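Local coordinates for protein exodeoxyribonuclease III (Neisseria meningitidis, PDB 2JC4) that acts as a 3'-5' exonuclease of DNA repair, probably on double-stranded DNA and probably with two magnesium or manganese ions, at residues 88-93 with 105-110; 118-123 with 170-175; 186-191 with 195-200. All coordinates share one frame; numbering follows the deposited sequence.

Interaction 1 (88-93 with 105-110); sequences QRRVIA and YCVNGE. With ACT (acetate ion), chain F.
Arg90 reaches across to Tyr105 and holds its backbone carbonyl. Its NH1 donates to Tyr105 O over 2.8 Å. The oxygen lies in the plane of the guanidinium, whereas the nitrogen stands 46° above the carbonyl plane, so the bond does not use a lone pair. The chain, extended from CG to NE, runs along this carbonyl, with CB, CG and CD all close to the same oxygen. A backbone bond from Tyr105 N to Arg90 O (2.8 Å) returns the grip. Val107 CG2 sits over the centre of one face of the Arg90 guanidinium, 3.9 Å above the plane, and Arg90 NH1 comes within 3.3 Å of Tyr105 CD2.

A second shell fixes the rotation of the guanidinium. Gln88 OE1 accepts from Arg90 NH2 at 2.8 Å and weakly from NE, and is itself held by Asn63. One water accepts from Arg90 NH2 and from Asn108 N and is hydrogen-bonded to Tyr105 OH, tying the arginine to the phenol and to the loop beyond. In that loop Asn108 OD1 takes the N-H of Glu110 in an Asx turn, while ND2 holds an acetate, probably from the crystallisation liquor.

Tyr105 is a predicted active-site residue of the AP/ExoA family of DNA repair enzymes; its side chain also touches Glu34, a magnesium ligand, and Asp146. A chi1 near 170° swings the ring away from its own backbone N and brings it beside Arg90 NH1.

The contact joins the start of strand 91-96 to the end of the antiparallel strand 99-105. Helix 115-135 covers it through Trp123, which packs on Arg90, Val91 and Cys106, and Val65 of strand 65-69, in the other sheet, touches Tyr105.

Interaction 2 (118-123 with 170-175); sequences KYKEQW and SVERQW
The Trp175 indole is sandwiched between the two helices. On one face lie Val171 O and Glu172 CA of its own helix; on the opposite face Glu121 CA makes a CH-pi contact, 3.9 Å from the centroid of the six-membered ring and 19° off its normal. Glu121 CB adds to this cover at 3.5 Å from Trp175 CZ2, and the Glu121 carboxylate is turned not far from parallel to the ring plane. At the edge, Lys120 CD lies in plane beside CZ3.

Fully extended, with CG anti to the backbone N (chi1 -168°), Lys120 passes this edge and carries its ammonium to Glu172. In the resulting salt bridge Lys120 NZ lies 2.6 Å from Glu172 OE2, on the anti lone pair of the oxygen. Backbone oxygens of Asn108 and Asn148 also accept from NZ, so this buried charge is well satisfied, while OE2 has a second donor in His167 N.

The segment axes are 11.0 Å apart and inclined by 22°, nearly parallel. Helix 115-135 thus packs alongside the start of helix 170-180, where Phe117 meets Trp175, Val171 and Glu172, and Lys120 reaches the loop after strand 99-105 and the one after strand 141-144.

Interaction 3 (186-191 with 195-200); sequences DSLRQV and GAFYTW
A single carbonyl oxygen, that of Gly195, is held end-on by both terminal nitrogens of Arg189. Arg189 NH1 and NH2 each donate over 2.9 Å to Gly195 O, with N-H...O angles of 143° and 144°. The oxygen lies close to the guanidinium plane, and NH2 approaches it nearly along the C=O axis. A bend at chi2 turns the arginine off its helix toward the glycine.

Beside this fork stands the Phe197 ring, its plane 80° from the guanidinium, with Phe197 CD1 3.7 Å from Arg189 NH1. On the helix side, Leu188 places both methyls against the root of the phenylalanine: Leu188 CD2 lies 3.8 Å from Phe197 CB, and CD1 is almost as near. The polar grip and the apolar patch thus adjoin. At Gly195 the backbone is turned so that a side chain would press against the carbonyl O of the preceding residue, which explains the glycine.

The guanidinium has other partners, Asp155 through a salt bridge to NH2 and His192 O through NH1, and the His192 ring stacks on Phe197.

The contact folds the short helix 187-191, with Asp186 at its N-cap position, against the loop that follows it. That loop runs on into a classic beta bulge, where Thr199 and Trp200 face Leu214. Thr199 OG1 bonds to Asp217, predicted to matter for catalysis, and Trp200 meets His247, a predicted active-site residue, consistent with the bulge lying beside the catalytic site of this DNase I-like fold.

How the interactions relate
From the N terminus, interaction 1 closes first, around the hairpin of strands 91-96 and 99-105. Interaction 2 opens only after it and closes a longer excursion, through strand 141-144, that brings helix 170-180 back to helix 115-135. Interaction 3 follows, a short local closure between helix 187-191 and the next loop. The three run in series; none nests within or crosses another. Interactions 1 and 2 touch through Lys120 and the loop after strand 99-105, and Tyr119 meets Gln88 and Arg90, so hairpin, loop and helices form one continuous region. Interaction 3 lies apart, its centre about 21 Å from the centres of the other two, and across the chain's centre from interaction 1.

Interaction 1 (88-93 with 105-110)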
loop_
_atom_site.group_PDB
_atom_site.type_symbol
_atom_site.label_atom_id
_atom_site.label_comp_id
_atom_site.label_asym_id
_atom_site.label_seq_id
_atom_site.Cartn_x
_atom_site.Cartn_y
_atom_site.Cartn_z
ATOM N N GLN A 88 12.606 -4.176 10.375
ATOM C CA GLN A 88 11.247 -4.433 9.886
ATOM C C GLN A 88 11.127 -4.192 8.380
ATOM O O GLN A 88 11.430 -3.108 7.877
ATOM C CB GLN A 88 10.209 -3.584 10.657
ATOM C CG GLN A 88 10.181 -3.955 12.172
ATOM C CD GLN A 88 8.951 -3.459 12.919
ATOM O OE1 GLN A 88 7.822 -3.480 12.400
ATOM N NE2 GLN A 88 9.167 -3.000 14.146
ATOM N N ARG A 89 10.651 -5.215 7.683
ATOM C CA ARG A 89 10.660 -5.205 6.216
ATOM C C ARG A 89 9.410 -4.485 5.708
ATOM O O ARG A 89 8.362 -5.081 5.589
ATOM C CB ARG A 89 10.774 -6.633 5.689
ATOM C CG ARG A 89 12.054 -7.358 6.161
ATOM C CD ARG A 89 13.301 -6.447 5.997
ATOM N NE ARG A 89 14.558 -7.220 6.013
ATOM C CZ ARG A 89 15.756 -6.731 6.362
ATOM N NH1 ARG A 89 15.911 -5.453 6.742
ATOM N NH2 ARG A 89 16.826 -7.538 6.348
ATOM N N ARG A 90 9.560 -3.187 5.408
ATOM C CA ARG A 90 8.378 -2.302 5.167
ATOM C C ARG A 90 8.420 -1.458 3.921
ATOM O O ARG A 90 7.394 -0.894 3.543
ATOM C CB ARG A 90 8.224 -1.338 6.329
ATOM C CG ARG A 90 7.786 -2.045 7.605
ATOM C CD ARG A 90 7.632 -1.049 8.687
ATOM N NE ARG A 90 7.121 -1.673 9.914
ATOM C CZ ARG A 90 5.831 -1.924 10.158
ATOM N NH1 ARG A 90 4.912 -1.672 9.209
ATOM N NH2 ARG A 90 5.469 -2.470 11.331
ATOM N N VAL A 91 9.606 -1.324 3.300
ATOM C CA VAL A 91 9.761 -0.414 2.134
ATOM C C VAL A 91 10.616 -1.115 1.063
ATOM O O VAL A 91 11.752 -1.556 1.323
ATOM C CB VAL A 91 10.448 0.917 2.543
ATOM C CG1 VAL A 91 10.567 1.905 1.346
ATOM C CG2 VAL A 91 9.732 1.590 3.723
ATOM N N ILE A 92 10.057 -1.228 -0.132
ATOM C CA ILE A 92 10.824 -1.672 -1.280
ATOM C C ILE A 92 10.459 -0.765 -2.441
ATOM O O ILE A 92 9.291 -0.396 -2.618
ATOM C CB ILE A 92 10.547 -3.187 -1.607
ATOM C CG1 ILE A 92 11.529 -3.685 -2.686
ATOM C CG2 ILE A 92 9.050 -3.463 -1.982
ATOM C CD1 ILE A 92 11.507 -5.211 -2.872
ATOM N N ALA A 93 11.460 -0.378 -3.221
ATOM C CA ALA A 93 11.218 0.470 -4.396
ATOM C C ALA A 93 11.912 -0.108 -5.628
ATOM O O ALA A 93 12.916 -0.800 -5.519
ATOM C CB ALA A 93 11.689 1.914 -4.144
ATOM N N TYR A 105 4.573 -0.831 3.558
ATOM C CA TYR A 105 3.686 -1.366 4.565
ATOM C C TYR A 105 3.976 -0.524 5.819
ATOM O O TYR A 105 4.951 -0.792 6.543
ATOM C CB TYR A 105 3.936 -2.882 4.816
ATOM C CG TYR A 105 3.164 -3.308 6.033
ATOM C CD1 TYR A 105 1.809 -2.978 6.144
ATOM C CD2 TYR A 105 3.792 -3.961 7.120
ATOM C CE1 TYR A 105 1.067 -3.322 7.299
ATOM C CE2 TYR A 105 3.042 -4.320 8.273
ATOM C CZ TYR A 105 1.697 -3.966 8.347
ATOM O OH TYR A 105 0.938 -4.242 9.474
ATOM N N CYS A 106 3.186 0.541 6.035
ATOM C CA CYS A 106 3.521 1.544 7.041
ATOM C C CYS A 106 3.189 1.022 8.423
ATOM O O CYS A 106 2.287 0.171 8.594
ATOM C CB CYS A 106 2.757 2.854 6.825
ATOM S SG CYS A 106 3.151 3.644 5.235
ATOM N N VAL A 107 3.882 1.573 9.405
ATOM C CA VAL A 107 3.665 1.188 10.805
ATOM C C VAL A 107 2.200 1.370 11.230
ATOM O O VAL A 107 1.635 2.461 11.115
ATOM C CB VAL A 107 4.602 1.967 11.766
ATOM C CG1 VAL A 107 4.461 1.448 13.193
ATOM C CG2 VAL A 107 6.054 1.851 11.288
ATOM N N ASN A 108 1.609 0.304 11.764
ATOM C CA ASN A 108 0.266 0.376 12.298
ATOM C C ASN A 108 0.166 1.414 13.419
ATOM O O ASN A 108 -0.646 2.346 13.334
ATOM C CB ASN A 108 -0.215 -1.014 12.753
ATOM C CG ASN A 108 -1.657 -0.985 13.305
ATOM O OD1 ASN A 108 -1.925 -0.361 14.338
ATOM N ND2 ASN A 108 -2.576 -1.617 12.587
ATOM N N GLY A 109 0.988 1.254 14.465
ATOM C CA GLY A 109 1.039 2.232 15.550
ATOM C C GLY A 109 0.357 1.740 16.809
ATOM O O GLY A 109 0.692 2.202 17.886
ATOM N N GLU A 110 -0.610 0.835 16.643
ATOM C CA GLU A 110 -1.312 0.125 17.732
ATOM C C GLU A 110 -2.333 0.972 18.467
ATOM O O GLU A 110 -3.521 0.656 18.461
ATOM C CB GLU A 110 -0.326 -0.481 18.744
ATOM C CG GLU A 110 -0.972 -1.465 19.732
ATOM C CD GLU A 110 0.090 -2.254 20.482
ATOM O OE1 GLU A 110 0.891 -1.629 21.226
ATOM O OE2 GLU A 110 0.154 -3.473 20.286
HETATM C C ACT F . -5.741 -2.459 11.338
HETATM O O ACT F . -5.660 -1.886 12.446
HETATM O OXT ACT F . -5.488 -3.691 11.298
HETATM C CH3 ACT F . -6.118 -1.637 10.159
HETATM O O HOH W 1 2.454 -2.583 11.451
#

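Interaction 2 (118-123 with 170-175)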
loop_
_atom_site.group_PDB
_atom_site.type_symbol
_atom_site.label_atom_id
_atom_site.label_comp_id
_atom_site.label_asym_id
_atom_site.label_seq_id
_atom_site.Cartn_x
_atom_site.Cartn_y
_atom_site.Cartn_z
ATOM N N LYS A 118 5.268 5.997 18.730
ATOM C CA LYS A 118 6.491 6.794 18.572
ATOM C C LYS A 118 7.307 6.236 17.400
ATOM O O LYS A 118 7.882 7.010 16.624
ATOM C CB LYS A 118 7.363 6.833 19.859
ATOM C CG LYS A 118 6.665 7.503 21.059
ATOM C CD LYS A 118 7.450 8.702 21.575
ATOM C CE LYS A 118 6.588 9.614 22.452
ATOM N NZ LYS A 118 6.470 9.074 23.849
ATOM N N TYR A 119 7.373 4.904 17.308
ATOM C CA TYR A 119 7.981 4.231 16.147
ATOM C C TYR A 119 7.299 4.731 14.885
ATOM O O TYR A 119 7.975 5.164 13.964
ATOM C CB TYR A 119 7.929 2.712 16.280
ATOM C CG TYR A 119 8.331 1.878 15.065
ATOM C CD1 TYR A 119 9.487 2.172 14.309
ATOM C CD2 TYR A 119 7.567 0.763 14.699
ATOM C CE1 TYR A 119 9.839 1.371 13.180
ATOM C CE2 TYR A 119 7.905 -0.027 13.609
ATOM C CZ TYR A 119 9.039 0.298 12.844
ATOM O OH TYR A 119 9.359 -0.508 11.784
ATOM N N LYS A 120 5.966 4.713 14.851
ATOM C CA LYS A 120 5.231 5.188 13.678
ATOM C C LYS A 120 5.672 6.598 13.269
ATOM O O LYS A 120 5.888 6.862 12.083
ATOM C CB LYS A 120 3.705 5.171 13.904
ATOM C CG LYS A 120 2.884 5.371 12.629
ATOM C CD LYS A 120 1.364 5.222 12.906
ATOM C CE LYS A 120 0.536 5.179 11.593
ATOM N NZ LYS A 120 -0.878 4.731 11.810
ATOM N N GLU A 121 5.768 7.509 14.249
ATOM C CA GLU A 121 6.168 8.898 13.976
ATOM C C GLU A 121 7.550 8.951 13.346
ATOM O O GLU A 121 7.751 9.633 12.357
ATOM C CB GLU A 121 6.134 9.732 15.267
ATOM C CG GLU A 121 6.540 11.208 15.112
ATOM C CD GLU A 121 6.541 11.946 16.448
ATOM O OE1 GLU A 121 6.483 11.313 17.518
ATOM O OE2 GLU A 121 6.584 13.179 16.414
ATOM N N GLN A 122 8.513 8.235 13.929
ATOM C CA GLN A 122 9.903 8.344 13.451
ATOM C C GLN A 122 10.015 7.705 12.062
ATOM O O GLN A 122 10.799 8.158 11.213
ATOM C CB GLN A 122 10.843 7.619 14.419
ATOM C CG GLN A 122 10.758 8.098 15.905
ATOM C CD GLN A 122 11.467 7.140 16.905
ATOM O OE1 GLN A 122 11.360 5.903 16.817
ATOM N NE2 GLN A 122 12.184 7.726 17.867
ATOM N N TRP A 123 9.271 6.622 11.868
ATOM C CA TRP A 123 9.281 5.851 10.629
ATOM C C TRP A 123 8.684 6.723 9.494
ATOM O O TRP A 123 9.242 6.824 8.397
ATOM C CB TRP A 123 8.520 4.522 10.832
ATOM C CG TRP A 123 8.610 3.603 9.660
ATOM C CD1 TRP A 123 9.531 2.598 9.456
ATOM C CD2 TRP A 123 7.777 3.623 8.516
ATOM N NE1 TRP A 123 9.292 1.979 8.245
ATOM C CE2 TRP A 123 8.237 2.614 7.641
ATOM C CE3 TRP A 123 6.705 4.420 8.119
ATOM C CZ2 TRP A 123 7.649 2.377 6.407
ATOM C CZ3 TRP A 123 6.114 4.166 6.887
ATOM C CH2 TRP A 123 6.583 3.150 6.062
ATOM N N SER A 170 -5.649 13.292 14.328
ATOM C CA SER A 170 -5.164 14.533 13.720
ATOM C C SER A 170 -3.663 14.482 13.418
ATOM O O SER A 170 -3.206 14.889 12.323
ATOM C CB SER A 170 -5.535 15.729 14.612
ATOM O OG SER A 170 -4.930 15.635 15.913
ATOM N N VAL A 171 -2.879 13.943 14.339
ATOM C CA VAL A 171 -1.432 13.898 14.074
ATOM C C VAL A 171 -1.063 12.920 12.939
ATOM O O VAL A 171 -0.227 13.238 12.097
ATOM C CB VAL A 171 -0.589 13.662 15.358
ATOM C CG1 VAL A 171 -0.879 12.285 15.987
ATOM C CG2 VAL A 171 0.892 13.887 15.068
ATOM N N GLU A 172 -1.678 11.743 12.927
ATOM C CA GLU A 172 -1.481 10.790 11.813
ATOM C C GLU A 172 -1.881 11.437 10.508
ATOM O O GLU A 172 -1.183 11.304 9.483
ATOM C CB GLU A 172 -2.314 9.532 12.037
ATOM C CG GLU A 172 -1.691 8.546 13.036
ATOM C CD GLU A 172 -2.703 7.473 13.480
ATOM O OE1 GLU A 172 -3.697 7.837 14.126
ATOM O OE2 GLU A 172 -2.520 6.277 13.171
ATOM N N ARG A 173 -2.986 12.183 10.533
ATOM C CA ARG A 173 -3.421 12.865 9.307
ATOM C C ARG A 173 -2.401 13.914 8.854
ATOM O O ARG A 173 -2.154 14.083 7.652
ATOM C CB ARG A 173 -4.835 13.419 9.478
ATOM C CG ARG A 173 -5.840 12.304 9.532
ATOM C CD ARG A 173 -7.208 12.776 9.954
ATOM N NE ARG A 173 -8.161 11.662 9.756
ATOM C CZ ARG A 173 -9.389 11.642 10.254
ATOM N NH1 ARG A 173 -9.833 12.677 10.978
ATOM N NH2 ARG A 173 -10.193 10.608 9.996
ATOM N N GLN A 174 -1.724 14.535 9.820
ATOM C CA GLN A 174 -0.608 15.421 9.476
ATOM C C GLN A 174 0.568 14.698 8.822
ATOM O O GLN A 174 1.153 15.232 7.873
ATOM C CB GLN A 174 -0.122 16.241 10.669
ATOM C CG GLN A 174 0.852 17.402 10.232
ATOM C CD GLN A 174 0.247 18.311 9.150
ATOM O OE1 GLN A 174 -0.796 18.963 9.350
ATOM N NE2 GLN A 174 0.902 18.366 8.004
ATOM N N TRP A 175 0.897 13.493 9.292
ATOM C CA TRP A 175 1.955 12.697 8.652
ATOM C C TRP A 175 1.590 12.337 7.220
ATOM O O TRP A 175 2.446 12.408 6.341
ATOM C CB TRP A 175 2.297 11.429 9.446
ATOM C CG TRP A 175 2.656 11.729 10.874
ATOM C CD1 TRP A 175 3.135 12.917 11.382
ATOM C CD2 TRP A 175 2.554 10.823 11.988
ATOM N NE1 TRP A 175 3.308 12.804 12.748
ATOM C CE2 TRP A 175 2.956 11.530 13.140
ATOM C CE3 TRP A 175 2.120 9.499 12.122
ATOM C CZ2 TRP A 175 2.956 10.947 14.406
ATOM C CZ3 TRP A 175 2.107 8.917 13.392
ATOM C CH2 TRP A 175 2.532 9.644 14.509
#

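Interaction 3 (186-191 with 195-200)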
loop_
_atom_site.group_PDB
_atom_site.type_symbol
_atom_site.label_atom_id
_atom_site.label_comp_id
_atom_site.label_asym_id
_atom_site.label_seq_id
_atom_site.Cartn_x
_atom_site.Cartn_y
_atom_site.Cartn_z
ATOM N N ASP A 186 -3.262 12.397 -3.677
ATOM C CA ASP A 186 -4.035 11.210 -3.244
ATOM C C ASP A 186 -4.920 10.787 -4.444
ATOM O O ASP A 186 -6.001 11.349 -4.637
ATOM C CB ASP A 186 -4.902 11.621 -2.005
ATOM C CG ASP A 186 -5.796 10.494 -1.451
ATOM O OD1 ASP A 186 -5.951 9.439 -2.098
ATOM O OD2 ASP A 186 -6.372 10.707 -0.345
ATOM N N SER A 187 -4.487 9.806 -5.226
ATOM C CA SER A 187 -5.156 9.520 -6.507
ATOM C C SER A 187 -6.651 9.233 -6.390
ATOM O O SER A 187 -7.452 9.744 -7.184
ATOM C CB SER A 187 -4.466 8.420 -7.301
ATOM O OG SER A 187 -4.620 7.142 -6.726
ATOM N N LEU A 188 -7.041 8.416 -5.411
ATOM C CA LEU A 188 -8.458 8.052 -5.290
ATOM C C LEU A 188 -9.334 9.316 -5.139
ATOM O O LEU A 188 -10.423 9.404 -5.740
ATOM C CB LEU A 188 -8.659 7.098 -4.107
ATOM C CG LEU A 188 -10.069 6.493 -3.983
ATOM C CD1 LEU A 188 -10.009 5.015 -3.508
ATOM C CD2 LEU A 188 -10.933 7.352 -3.089
ATOM N N ARG A 189 -8.864 10.300 -4.368
ATOM C CA ARG A 189 -9.660 11.521 -4.136
ATOM C C ARG A 189 -9.619 12.509 -5.308
ATOM O O ARG A 189 -10.508 13.360 -5.454
ATOM C CB ARG A 189 -9.278 12.207 -2.816
ATOM C CG ARG A 189 -9.758 11.485 -1.551
ATOM C CD ARG A 189 -11.266 11.420 -1.515
ATOM N NE ARG A 189 -11.768 10.728 -0.327
ATOM C CZ ARG A 189 -12.934 10.091 -0.260
ATOM N NH1 ARG A 189 -13.702 10.005 -1.350
ATOM N NH2 ARG A 189 -13.318 9.480 0.880
ATOM N N GLN A 190 -8.609 12.398 -6.167
ATOM C CA GLN A 190 -8.665 13.151 -7.427
ATOM C C GLN A 190 -9.859 12.667 -8.288
ATOM O O GLN A 190 -10.629 13.476 -8.781
ATOM C CB GLN A 190 -7.360 13.047 -8.212
ATOM C CG GLN A 190 -7.495 13.626 -9.642
ATOM C CD GLN A 190 -6.165 13.771 -10.339
ATOM O OE1 GLN A 190 -5.177 14.199 -9.732
ATOM N NE2 GLN A 190 -6.125 13.417 -11.630
ATOM N N VAL A 191 -10.011 11.355 -8.433
ATOM C CA VAL A 191 -11.078 10.723 -9.237
ATOM C C VAL A 191 -12.457 10.775 -8.548
ATOM O O VAL A 191 -13.499 10.963 -9.207
ATOM C CB VAL A 191 -10.713 9.225 -9.610
ATOM C CG1 VAL A 191 -11.849 8.525 -10.354
ATOM C CG2 VAL A 191 -9.457 9.165 -10.460
ATOM N N GLY A 195 -17.565 10.596 -0.996
ATOM C CA GLY A 195 -18.098 9.241 -0.801
ATOM C C GLY A 195 -17.100 8.365 -0.073
ATOM O O GLY A 195 -15.905 8.689 -0.030
ATOM N N ALA A 196 -17.624 7.310 0.559
ATOM C CA ALA A 196 -16.837 6.257 1.231
ATOM C C ALA A 196 -16.202 5.321 0.198
ATOM O O ALA A 196 -16.894 4.788 -0.679
ATOM C CB ALA A 196 -17.733 5.436 2.160
ATOM N N PHE A 197 -14.888 5.125 0.329
ATOM C CA PHE A 197 -14.136 4.129 -0.414
ATOM C C PHE A 197 -13.238 3.356 0.529
ATOM O O PHE A 197 -12.004 3.399 0.414
ATOM C CB PHE A 197 -13.331 4.774 -1.545
ATOM C CG PHE A 197 -14.207 5.325 -2.641
ATOM C CD1 PHE A 197 -14.753 6.611 -2.520
ATOM C CD2 PHE A 197 -14.506 4.558 -3.774
ATOM C CE1 PHE A 197 -15.577 7.148 -3.531
ATOM C CE2 PHE A 197 -15.337 5.066 -4.782
ATOM C CZ PHE A 197 -15.873 6.352 -4.666
ATOM N N TYR A 198 -13.848 2.632 1.474
ATOM C CA TYR A 198 -13.026 1.882 2.449
ATOM C C TYR A 198 -12.221 0.734 1.818
ATOM O O TYR A 198 -12.684 0.063 0.880
ATOM C CB TYR A 198 -13.902 1.301 3.546
ATOM C CG TYR A 198 -14.821 2.310 4.202
ATOM C CD1 TYR A 198 -14.373 3.585 4.549
ATOM C CD2 TYR A 198 -16.124 1.966 4.505
ATOM C CE1 TYR A 198 -15.216 4.498 5.204
ATOM C CE2 TYR A 198 -16.980 2.887 5.133
ATOM C CZ TYR A 198 -16.511 4.140 5.466
ATOM O OH TYR A 198 -17.363 5.026 6.089
ATOM N N THR A 199 -11.012 0.499 2.344
ATOM C CA THR A 199 -10.129 -0.536 1.790
ATOM C C THR A 199 -9.808 -1.624 2.804
ATOM O O THR A 199 -9.249 -2.651 2.430
ATOM C CB THR A 199 -8.792 0.089 1.338
ATOM O OG1 THR A 199 -8.132 0.621 2.474
ATOM C CG2 THR A 199 -9.030 1.257 0.312
ATOM N N TRP A 200 -10.097 -1.368 4.095
ATOM C CA TRP A 200 -9.899 -2.338 5.155
ATOM C C TRP A 200 -11.196 -2.482 5.930
ATOM O O TRP A 200 -11.858 -1.476 6.192
ATOM C CB TRP A 200 -8.803 -1.880 6.131
ATOM C CG TRP A 200 -8.723 -2.768 7.329
ATOM C CD1 TRP A 200 -8.183 -4.025 7.396
ATOM C CD2 TRP A 200 -9.219 -2.470 8.635
ATOM N NE1 TRP A 200 -8.322 -4.520 8.663
ATOM C CE2 TRP A 200 -8.955 -3.592 9.445
ATOM C CE3 TRP A 200 -9.873 -1.356 9.198
ATOM C CZ2 TRP A 200 -9.301 -3.642 10.810
ATOM C CZ3 TRP A 200 -10.217 -1.390 10.555
ATOM C CH2 TRP A 200 -9.926 -2.541 11.351
#